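Local coordinates for aldose 1-epimerase (Caenorhabditis elegans, PDB 1LUR), which probably interconverts the alpha and beta anomers of aldose sugars, as an aldose 1-epimerase (mutarotase) homologue of the galactose mutarotase type, at residues A[168-173]-A[301-306]; A[74-79]-A[96-101]. One frame throughout, in Å; residues are numbered along the deposited sequence.

Contact 1: A[168-173]-A[301-306]; sequences ALTNHA and AIEPQF
The carbonyl oxygen P304 O is held twice by T170: the hydroxyl OG1 donates a hydrogen bond to it over 2.6 Å, and T170 CA adds a longer CA-H...O contact at 3.6 Å. The hydroxyl arrives from above the carbonyl plane, 57° out of it, a place it reaches because OG1 stands anti to the backbone N (chi1 -162°). Elsewhere the antiparallel backbones are joined sparsely. I302 N gives A173 O a weak bond of 3.4 Å, and water does much of the remaining work. One molecule donates to L169 O while accepting from F306 N; another donates to both I302 O and N171 OD1. That amide oxygen also accepts from A173 N at 3.0 Å, closing an Asx turn that fixes the N171 side chain. Strands 170-175 and 300-305 are thus neighbours at the heart of the mutarotase beta-sandwich, bridged in part by solvent instead of an unbroken ladder.

H172 and E303 meet differently. The E303 carboxylate lies over one face of the imidazole, displaced toward its rim, with the two planes 43° apart. H172 NE2 and E303 OE1 come within 3.1 Å, yet the angle is too poor for a hydrogen bond. H101 and Y174 meet the same imidazole, and H277 touches E303, a cluster consistent with the active site of galactose mutarotases, where a histidine and a glutamate serve as acid and base. At the far end A168 CB rests 4.1 Å from F306 CD1, and Y273 packs edge-to-face with that phenyl ring.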
loop_
_atom_site.group_PDB
_atom_site.type_symbol
_atom_site.label_atom_id
_atom_site.label_comp_id
_atom_site.label_asym_id
_atom_site.label_seq_id
_atom_site.Cartn_x
_atom_site.Cartn_y
_atom_site.Cartn_z
ATOM N N ALA A 168 11.548 0.452 3.602
ATOM C CA ALA A 168 10.230 0.670 4.186
ATOM C C ALA A 168 9.262 0.472 3.038
ATOM O O ALA A 168 9.087 1.356 2.196
ATOM C CB ALA A 168 10.138 2.078 4.751
ATOM N N LEU A 169 8.644 -0.704 2.995
ATOM C CA LEU A 169 7.706 -1.018 1.930
ATOM C C LEU A 169 6.240 -0.849 2.287
ATOM O O LEU A 169 5.883 -0.535 3.422
ATOM C CB LEU A 169 7.906 -2.475 1.500
ATOM C CG LEU A 169 9.338 -3.007 1.400
ATOM C CD1 LEU A 169 9.306 -4.522 1.202
ATOM C CD2 LEU A 169 10.062 -2.323 0.246
ATOM N N THR A 170 5.406 -1.075 1.278
ATOM C CA THR A 170 3.953 -1.005 1.396
ATOM C C THR A 170 3.336 -1.575 0.131
ATOM O O THR A 170 4.049 -1.910 -0.820
ATOM C CB THR A 170 3.389 0.420 1.614
ATOM O OG1 THR A 170 2.046 0.303 2.117
ATOM C CG2 THR A 170 3.334 1.217 0.303
ATOM N N ASN A 171 2.014 -1.730 0.151
ATOM C CA ASN A 171 1.256 -2.250 -0.986
ATOM C C ASN A 171 0.368 -1.078 -1.377
ATOM O O ASN A 171 -0.323 -0.506 -0.532
ATOM C CB ASN A 171 0.407 -3.455 -0.592
ATOM C CG ASN A 171 -0.509 -3.895 -1.710
ATOM O OD1 ASN A 171 -1.621 -3.391 -1.845
ATOM N ND2 ASN A 171 -0.029 -4.811 -2.544
ATOM N N HIS A 172 0.372 -0.723 -2.655
ATOM C CA HIS A 172 -0.427 0.404 -3.109
ATOM C C HIS A 172 -1.744 0.104 -3.822
ATOM O O HIS A 172 -2.087 0.772 -4.800
ATOM C CB HIS A 172 0.447 1.294 -4.000
ATOM C CG HIS A 172 0.120 2.753 -3.905
ATOM N ND1 HIS A 172 -1.097 3.274 -4.296
ATOM C CD2 HIS A 172 0.848 3.799 -3.448
ATOM C CE1 HIS A 172 -1.103 4.579 -4.083
ATOM N NE2 HIS A 172 0.065 4.924 -3.570
ATOM N N ALA A 173 -2.492 -0.882 -3.340
ATOM C CA ALA A 173 -3.765 -1.215 -3.977
ATOM C C ALA A 173 -4.829 -0.171 -3.640
ATOM O O ALA A 173 -4.937 0.270 -2.497
ATOM C CB ALA A 173 -4.230 -2.595 -3.525
ATOM N N ALA A 301 -6.860 4.222 -1.398
ATOM C CA ALA A 301 -5.585 3.523 -1.373
ATOM C C ALA A 301 -5.301 3.260 0.095
ATOM O O ALA A 301 -5.335 4.174 0.914
ATOM C CB ALA A 301 -4.488 4.386 -1.982
ATOM N N ILE A 302 -5.050 2.001 0.427
ATOM C CA ILE A 302 -4.763 1.616 1.799
ATOM C C ILE A 302 -3.340 1.076 1.775
ATOM O O ILE A 302 -3.076 0.022 1.193
ATOM C CB ILE A 302 -5.762 0.543 2.285
ATOM C CG1 ILE A 302 -7.187 1.106 2.208
ATOM C CG2 ILE A 302 -5.437 0.136 3.705
ATOM C CD1 ILE A 302 -8.277 0.156 2.703
ATOM N N GLU A 303 -2.431 1.811 2.407
ATOM C CA GLU A 303 -1.026 1.426 2.446
ATOM C C GLU A 303 -0.405 1.258 3.826
ATOM O O GLU A 303 0.056 2.232 4.430
ATOM C CB GLU A 303 -0.219 2.466 1.657
ATOM C CG GLU A 303 -1.028 3.134 0.551
ATOM C CD GLU A 303 -0.323 4.310 -0.113
ATOM O OE1 GLU A 303 -1.025 5.174 -0.674
ATOM O OE2 GLU A 303 0.922 4.374 -0.088
ATOM N N PRO A 304 -0.402 0.021 4.354
ATOM C CA PRO A 304 0.188 -0.253 5.669
ATOM C C PRO A 304 1.680 -0.018 5.457
ATOM O O PRO A 304 2.256 -0.569 4.525
ATOM C CB PRO A 304 -0.141 -1.723 5.892
ATOM C CG PRO A 304 -1.470 -1.869 5.191
ATOM C CD PRO A 304 -1.230 -1.112 3.902
ATOM N N GLN A 305 2.308 0.780 6.308
ATOM C CA GLN A 305 3.739 1.058 6.134
ATOM C C GLN A 305 4.301 1.720 7.380
ATOM O O GLN A 305 3.593 1.897 8.373
ATOM C CB GLN A 305 3.888 2.064 4.985
ATOM C CG GLN A 305 3.159 3.380 5.324
ATOM C CD GLN A 305 3.330 4.498 4.304
ATOM O OE1 GLN A 305 2.903 4.383 3.156
ATOM N NE2 GLN A 305 3.942 5.601 4.733
ATOM N N PHE A 306 5.578 2.092 7.312
ATOM C CA PHE A 306 6.235 2.762 8.424
ATOM C C PHE A 306 5.935 4.223 8.119
ATOM O O PHE A 306 5.597 4.564 6.978
ATOM C CB PHE A 306 7.758 2.564 8.406
ATOM C CG PHE A 306 8.206 1.227 8.899
ATOM C CD1 PHE A 306 8.510 0.206 8.008
ATOM C CD2 PHE A 306 8.329 0.985 10.266
ATOM C CE1 PHE A 306 8.937 -1.042 8.471
ATOM C CE2 PHE A 306 8.752 -0.251 10.741
ATOM C CZ PHE A 306 9.058 -1.268 9.847
HETATM O O HOH W 1 7.071 1.171 5.067
HETATM O O HOH W 2 -3.282 -2.359 0.236
#

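Contact 2: A[74-79]-A[96-101]; sequences ANRIKN and GPHYLH
P97 meets N79 through its carbonyl oxygen, which receives a CA-H...O contact from N79 CA, while its ring folds back on its own neighbour: P97 CG sits 3.6 Å above the H98 ring, over its centre. H98 carries most of the contact at this end. Its ND1 accepts from N79 N at 2.9 Å, the donor lying in the ring plane and the bond nearly straight (169°), and its NE2 is engaged by T201 OG1, so both nitrogens fix the rotation of the imidazole. The N79 amide runs alongside, 24° from the ring plane, and on another flank R76 CD passes 3.9 Å from H98 CD2. With an alanine at this place N79 N would lose its acceptor and T201 OG1 its partner, and a gap is likely to open between the P97 ring and the R76 chain. Y99 pairs with I77 through I77 N to Y99 O, 3.1 Å, and a weak return bond from Y99 N; their CB atoms touch, but the phenol leads away to D133 O. L100 faces R76 as the non-hydrogen-bonded pair, their side chains side by side on the face away from I77 and Y99. With CG swung anti to the backbone N (chi1 179°), L100 CD1 is carried in between two flat groups, 4.0 Å above the R76 guanidinium and 3.6 Å above the H101 ring. That guanidinium is also steadied by N75 OD1, which takes both R76 NH1 and R76 N from one face. H101 finally holds the N75 backbone by two bonds: its ring ND1 accepts from N75 N at 2.9 Å, and its own N donates to N75 O at 2.8 Å. A short antiparallel ladder holding an arginine and a histidine in place is consistent with the sugar-binding site of galactose mutarotases.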
loop_
_atom_site.group_PDB
_atom_site.type_symbol
_atom_site.label_atom_id
_atom_site.label_comp_id
_atom_site.label_asym_id
_atom_site.label_seq_id
_atom_site.Cartn_x
_atom_site.Cartn_y
_atom_site.Cartn_z
ATOM N N ALA A 74 8.728 3.664 0.819
ATOM C CA ALA A 74 7.403 4.121 0.455
ATOM C C ALA A 74 7.204 5.589 0.784
ATOM O O ALA A 74 7.721 6.108 1.780
ATOM C CB ALA A 74 6.344 3.283 1.161
ATOM N N ASN A 75 6.435 6.245 -0.069
ATOM C CA ASN A 75 6.124 7.654 0.074
ATOM C C ASN A 75 7.325 8.556 -0.172
ATOM O O ASN A 75 8.231 8.210 -0.929
ATOM C CB ASN A 75 5.495 7.944 1.445
ATOM C CG ASN A 75 4.518 9.109 1.399
ATOM O OD1 ASN A 75 4.904 10.268 1.546
ATOM N ND2 ASN A 75 3.240 8.802 1.174
ATOM N N ARG A 76 7.353 9.690 0.510
ATOM C CA ARG A 76 8.427 10.646 0.332
ATOM C C ARG A 76 9.647 10.763 1.215
ATOM O O ARG A 76 9.603 10.525 2.418
ATOM C CB ARG A 76 7.798 12.038 0.265
ATOM C CG ARG A 76 6.608 12.127 -0.683
ATOM C CD ARG A 76 5.889 13.462 -0.559
ATOM N NE ARG A 76 4.816 13.580 -1.539
ATOM C CZ ARG A 76 3.694 12.865 -1.515
ATOM N NH1 ARG A 76 3.489 11.975 -0.555
ATOM N NH2 ARG A 76 2.779 13.033 -2.459
ATOM N N ILE A 77 10.741 11.164 0.568
ATOM C CA ILE A 77 12.028 11.389 1.208
ATOM C C ILE A 77 12.030 12.915 1.036
ATOM O O ILE A 77 12.145 13.411 -0.088
ATOM C CB ILE A 77 13.222 10.827 0.413
ATOM C CG1 ILE A 77 13.197 9.294 0.402
ATOM C CG2 ILE A 77 14.516 11.347 1.027
ATOM C CD1 ILE A 77 13.322 8.653 1.762
ATOM N N LYS A 78 11.881 13.645 2.137
ATOM C CA LYS A 78 11.850 15.105 2.094
ATOM C C LYS A 78 13.005 15.748 1.345
ATOM O O LYS A 78 14.171 15.555 1.685
ATOM C CB LYS A 78 11.775 15.669 3.510
ATOM C CG LYS A 78 11.585 17.179 3.574
ATOM C CD LYS A 78 11.277 17.626 5.004
ATOM C CE LYS A 78 11.470 19.134 5.177
ATOM N NZ LYS A 78 10.659 19.924 4.207
ATOM N N ASN A 79 12.656 16.513 0.315
ATOM C CA ASN A 79 13.626 17.210 -0.521
ATOM C C ASN A 79 14.652 16.300 -1.186
ATOM O O ASN A 79 15.771 16.712 -1.488
ATOM C CB ASN A 79 14.322 18.311 0.284
ATOM C CG ASN A 79 13.336 19.375 0.773
ATOM O OD1 ASN A 79 12.324 19.638 0.120
ATOM N ND2 ASN A 79 13.634 19.992 1.910
ATOM N N GLY A 96 7.737 16.639 -7.400
ATOM C CA GLY A 96 7.902 17.920 -6.756
ATOM C C GLY A 96 9.367 17.925 -6.380
ATOM O O GLY A 96 10.188 17.369 -7.114
ATOM N N PRO A 97 9.737 18.528 -5.248
ATOM C CA PRO A 97 11.142 18.552 -4.837
ATOM C C PRO A 97 11.525 17.262 -4.089
ATOM O O PRO A 97 12.692 17.034 -3.776
ATOM C CB PRO A 97 11.192 19.759 -3.921
ATOM C CG PRO A 97 9.867 19.664 -3.215
ATOM C CD PRO A 97 8.913 19.369 -4.361
ATOM N N HIS A 98 10.534 16.415 -3.833
ATOM C CA HIS A 98 10.773 15.164 -3.114
ATOM C C HIS A 98 11.026 13.921 -3.973
ATOM O O HIS A 98 10.857 13.945 -5.198
ATOM C CB HIS A 98 9.590 14.906 -2.175
ATOM C CG HIS A 98 9.122 16.127 -1.442
ATOM N ND1 HIS A 98 9.952 16.885 -0.647
ATOM C CD2 HIS A 98 7.904 16.720 -1.387
ATOM C CE1 HIS A 98 9.270 17.894 -0.133
ATOM N NE2 HIS A 98 8.025 17.816 -0.567
ATOM N N TYR A 99 11.433 12.837 -3.306
ATOM C CA TYR A 99 11.722 11.552 -3.944
ATOM C C TYR A 99 10.618 10.612 -3.465
ATOM O O TYR A 99 10.631 10.150 -2.321
ATOM C CB TYR A 99 13.083 11.025 -3.491
ATOM C CG TYR A 99 13.674 9.978 -4.401
ATOM C CD1 TYR A 99 13.916 10.261 -5.749
ATOM C CD2 TYR A 99 14.042 8.722 -3.916
ATOM C CE1 TYR A 99 14.513 9.337 -6.584
ATOM C CE2 TYR A 99 14.645 7.776 -4.754
ATOM C CZ TYR A 99 14.879 8.099 -6.089
ATOM O OH TYR A 99 15.503 7.204 -6.928
ATOM N N LEU A 100 9.680 10.319 -4.358
ATOM C CA LEU A 100 8.545 9.457 -4.056
ATOM C C LEU A 100 8.592 7.993 -4.477
ATOM O O LEU A 100 8.957 7.660 -5.600
ATOM C CB LEU A 100 7.287 10.096 -4.653
ATOM C CG LEU A 100 5.940 9.389 -4.500
ATOM C CD1 LEU A 100 5.423 9.572 -3.091
ATOM C CD2 LEU A 100 4.947 9.979 -5.496
ATOM N N HIS A 101 8.191 7.124 -3.550
ATOM C CA HIS A 101 8.156 5.686 -3.779
ATOM C C HIS A 101 9.390 5.053 -4.392
ATOM O O HIS A 101 9.280 4.249 -5.320
ATOM C CB HIS A 101 6.939 5.320 -4.636
ATOM C CG HIS A 101 5.636 5.764 -4.053
ATOM N ND1 HIS A 101 5.361 5.692 -2.705
ATOM C CD2 HIS A 101 4.516 6.247 -4.642
ATOM C CE1 HIS A 101 4.127 6.110 -2.487
ATOM N NE2 HIS A 101 3.592 6.453 -3.646
#

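How the contacts relate
From the N terminus, contact 2 comes first: 74-79 meets 96-101 across a short loop of sixteen residues that contains strands 81-84 and 87-90. Contact 1 then brings 168-173 together with 301-306 over 127 residues, somewhat more than a third of them strand, so the two loops lie in series and neither nests nor crosses. They meet in space all the same. A168 O lies 2.7 Å from A74 N, a probable hydrogen bond; A74 CB packs on T170 CG2, and H101 NE2 approaches H172 CD2. The little two-stranded sheet is thereby fastened beside the start of strand 170-175, an inner strand of the seven-stranded sheet next to its edge strand 69-70, bringing both contacts to what is probably one sugar-binding site.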